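Response regulator receiver protein (Pseudoalteromonas atlantica T6c, PDB 3KTO) is a receiver-domain protein of the response regulator family, probably relaying signals, although it seems to lack the usual phospho-accepting residue. Local coordinates at residues Pro82-Ala87 with Asp105-Pro110. Numbering follows the deposited sequence.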
ATOM      1  N   PRO A  82      10.531  11.991 -21.992  1.00 25.98           N
ATOM      2  CA  PRO A  82      10.718  12.460 -20.616  1.00 23.26           C
ATOM      3  C   PRO A  82       9.882  11.555 -19.730  1.00 21.31           C
ATOM      4  O   PRO A  82       8.677  11.412 -19.949  1.00 18.65           O
ATOM      5  CB  PRO A  82      10.167  13.881 -20.657  1.00 23.29           C
ATOM      6  CG  PRO A  82      10.430  14.303 -22.068  1.00 27.51           C
ATOM      7  CD  PRO A  82      10.045  13.078 -22.856  1.00 26.95           C
ATOM      8  N   THR A  83      10.514  10.939 -18.739  1.00 19.71           N
ATOM      9  CA  THR A  83       9.802  10.025 -17.863  1.00 18.35           C
ATOM     10  C   THR A  83       9.847  10.402 -16.390  1.00 19.33           C
ATOM     11  O   THR A  83      10.908  10.694 -15.838  1.00 19.84           O
ATOM     12  CB  THR A  83      10.351   8.600 -18.021  1.00 19.75           C
ATOM     13  OG1 THR A  83      10.198   8.177 -19.384  1.00 20.99           O
ATOM     14  CG2 THR A  83       9.622   7.639 -17.093  1.00 20.49           C
ATOM     15  N   ILE A  84       8.672  10.395 -15.770  1.00 17.80           N
ATOM     16  CA  ILE A  84       8.526  10.691 -14.351  1.00 16.63           C
ATOM     17  C   ILE A  84       8.370   9.331 -13.664  1.00 15.56           C
ATOM     18  O   ILE A  84       7.430   8.592 -13.952  1.00 17.90           O
ATOM     19  CB  ILE A  84       7.239  11.513 -14.071  1.00 17.53           C
ATOM     20  CG1 ILE A  84       7.275  12.845 -14.819  1.00 19.41           C
ATOM     21  CG2 ILE A  84       7.093  11.754 -12.587  1.00 17.35           C
ATOM     22  CD1 ILE A  84       5.975  13.636 -14.691  1.00 22.66           C
ATOM     23  N   VAL A  85       9.296   8.980 -12.784  1.00 15.14           N
ATOM     24  CA  VAL A  85       9.199   7.712 -12.071  1.00 11.83           C
ATOM     25  C   VAL A  85       8.593   7.968 -10.681  1.00 15.25           C
ATOM     26  O   VAL A  85       8.980   8.914  -9.997  1.00 14.53           O
ATOM     27  CB  VAL A  85      10.585   7.051 -11.952  1.00 14.70           C
ATOM     28  CG1 VAL A  85      10.498   5.817 -11.075  1.00 12.36           C
ATOM     29  CG2 VAL A  85      11.093   6.665 -13.351  1.00 12.91           C
HETATM   30  N   MSE A  86       7.625   7.140 -10.286  1.00 13.89           N
HETATM   31  CA  MSE A  86       6.957   7.289  -8.999  1.00 14.51           C
HETATM   32  C   MSE A  86       7.028   5.983  -8.216  1.00 16.98           C
HETATM   33  O   MSE A  86       7.069   4.900  -8.797  1.00 14.01           O
HETATM   34  CB  MSE A  86       5.492   7.673  -9.206  1.00 16.85           C
HETATM   35  CG  MSE A  86       5.292   8.944 -10.036  1.00 22.31           C
HETATM   36 SE   MSE A  86       3.421   9.439 -10.203  1.00 34.81          SE
HETATM   37  CE  MSE A  86       3.244  10.348  -8.504  1.00 29.71           C
ATOM     38  N   ALA A  87       7.045   6.090  -6.895  1.00 15.33           N
ATOM     39  CA  ALA A  87       7.109   4.903  -6.051  1.00 16.54           C
ATOM     40  C   ALA A  87       6.537   5.227  -4.680  1.00 19.00           C
ATOM     41  O   ALA A  87       6.743   6.318  -4.153  1.00 19.61           O
ATOM     42  CB  ALA A  87       8.565   4.423  -5.921  1.00 14.21           C
ATOM     43  N   ASP A 105      12.352  12.952 -13.355  1.00 20.39           N
ATOM     44  CA  ASP A 105      12.120  13.191 -11.930  1.00 20.38           C
ATOM     45  C   ASP A 105      11.706  11.876 -11.274  1.00 18.98           C
ATOM     46  O   ASP A 105      11.288  10.935 -11.950  1.00 17.17           O
ATOM     47  CB  ASP A 105      11.029  14.264 -11.728  1.00 20.60           C
ATOM     48  CG  ASP A 105      11.046  14.877 -10.318  1.00 24.73           C
ATOM     49  OD1 ASP A 105      12.053  14.719  -9.602  1.00 24.58           O
ATOM     50  OD2 ASP A 105      10.051  15.530  -9.929  1.00 24.77           O
ATOM     51  N   PHE A 106      11.873  11.810  -9.959  1.00 18.09           N
ATOM     52  CA  PHE A 106      11.502  10.644  -9.173  1.00 18.96           C
ATOM     53  C   PHE A 106      10.613  11.238  -8.079  1.00 22.28           C
ATOM     54  O   PHE A 106      11.056  12.113  -7.336  1.00 20.63           O
ATOM     55  CB  PHE A 106      12.754   9.998  -8.566  1.00 20.04           C
ATOM     56  CG  PHE A 106      12.488   8.705  -7.853  1.00 21.29           C
ATOM     57  CD1 PHE A 106      12.606   7.497  -8.514  1.00 20.99           C
ATOM     58  CD2 PHE A 106      12.085   8.702  -6.524  1.00 24.75           C
ATOM     59  CE1 PHE A 106      12.328   6.296  -7.867  1.00 22.91           C
ATOM     60  CE2 PHE A 106      11.801   7.505  -5.862  1.00 27.06           C
ATOM     61  CZ  PHE A 106      11.923   6.301  -6.535  1.00 24.60           C
ATOM     62  N   ILE A 107       9.363  10.781  -8.000  1.00 19.39           N
ATOM     63  CA  ILE A 107       8.404  11.294  -7.025  1.00 21.99           C
ATOM     64  C   ILE A 107       7.916  10.209  -6.066  1.00 23.34           C
ATOM     65  O   ILE A 107       7.402   9.180  -6.494  1.00 20.93           O
ATOM     66  CB  ILE A 107       7.145  11.880  -7.722  1.00 22.88           C
ATOM     67  CG1 ILE A 107       7.540  12.969  -8.721  1.00 28.42           C
ATOM     68  CG2 ILE A 107       6.203  12.466  -6.676  1.00 26.48           C
ATOM     69  CD1 ILE A 107       6.359  13.526  -9.498  1.00 31.12           C
ATOM     70  N   GLU A 108       8.076  10.437  -4.770  1.00 25.71           N
ATOM     71  CA  GLU A 108       7.609   9.462  -3.790  1.00 29.13           C
ATOM     72  C   GLU A 108       6.104   9.634  -3.643  1.00 30.19           C
ATOM     73  O   GLU A 108       5.594  10.748  -3.759  1.00 30.94           O
ATOM     74  CB  GLU A 108       8.268   9.703  -2.433  1.00 31.94           C
ATOM     75  CG  GLU A 108       9.769   9.503  -2.411  1.00 36.48           C
ATOM     76  CD  GLU A 108      10.400  10.085  -1.159  1.00 38.33           C
ATOM     77  OE1 GLU A 108      10.607  11.320  -1.116  1.00 38.88           O
ATOM     78  OE2 GLU A 108      10.669   9.309  -0.216  1.00 39.07           O
ATOM     79  N   LYS A 109       5.399   8.528  -3.421  1.00 30.82           N
ATOM     80  CA  LYS A 109       3.949   8.549  -3.212  1.00 31.49           C
ATOM     81  C   LYS A 109       3.722   8.107  -1.757  1.00 31.66           C
ATOM     82  O   LYS A 109       4.454   7.265  -1.249  1.00 29.24           O
ATOM     83  CB  LYS A 109       3.246   7.567  -4.159  1.00 33.95           C
ATOM     84  CG  LYS A 109       3.286   7.958  -5.626  1.00 36.41           C
ATOM     85  CD  LYS A 109       2.358   7.083  -6.466  1.00 39.87           C
ATOM     86  CE  LYS A 109       2.857   5.645  -6.567  1.00 40.56           C
ATOM     87  NZ  LYS A 109       1.955   4.803  -7.423  1.00 43.00           N
ATOM     88  N   PRO A 110       2.732   8.689  -1.060  1.00 32.63           N
ATOM     89  CA  PRO A 110       1.793   9.733  -1.484  1.00 33.12           C
ATOM     90  C   PRO A 110       2.556  10.979  -1.904  1.00 32.35           C
ATOM     91  O   PRO A 110       3.523  11.386  -1.253  1.00 33.34           O
ATOM     92  CB  PRO A 110       0.941   9.957  -0.236  1.00 32.61           C
ATOM     93  CG  PRO A 110       1.891   9.637   0.874  1.00 34.92           C
ATOM     94  CD  PRO A 110       2.539   8.375   0.367  1.00 33.58           C
TER
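Val85 and Ala87 offer both their N-H and C=O groups to segment 105-110, and four backbone hydrogen bonds tie the two together in parallel, the fourth made just past the end of strand 105-108. Val85 N reaches Asp105 O at 2.9 Å, while Val85 O receives Ile107 N in a nearly straight bond of 2.8 Å (164° at the hydrogen). Ala87 repeats the pattern: its N bonds to Ile107 O, and its O takes Lys109 N at 2.7 Å, with the donor well above the carbonyl plane. Three CA-H...O contacts, from Phe106 to Val85 O, from Met86 to Ile107 O and from Glu108 to Ala87 O, fill in between. The two strands and helix 92-100 form the last beta-alpha-beta crossover of the CheY-like receiver fold, with 105-108 at the edge of the sheet.

Apolar contacts follow on both faces. Facing helix 113-127, Ile84 CG2 meets Ile107 CD1 at 3.6 Å. The selenomethionine Met86 lies alongside Ile107, and its bent end (chi3 82°) carries CE to 3.7 Å from Lys109 CG. On the face covered by helix 92-100, Phe106 CG stands anti to the backbone N (chi1 -174°), which lays the ring beside Val85 and Ala87: Val85 CG1 is 3.7 Å from Phe106 CD1. Lys109 sits where receiver domains carry their active-site lysine; its NZ forms salt bridges with Asp13 and with Glu57, which probably replaces the usual phospho-accepting aspartate.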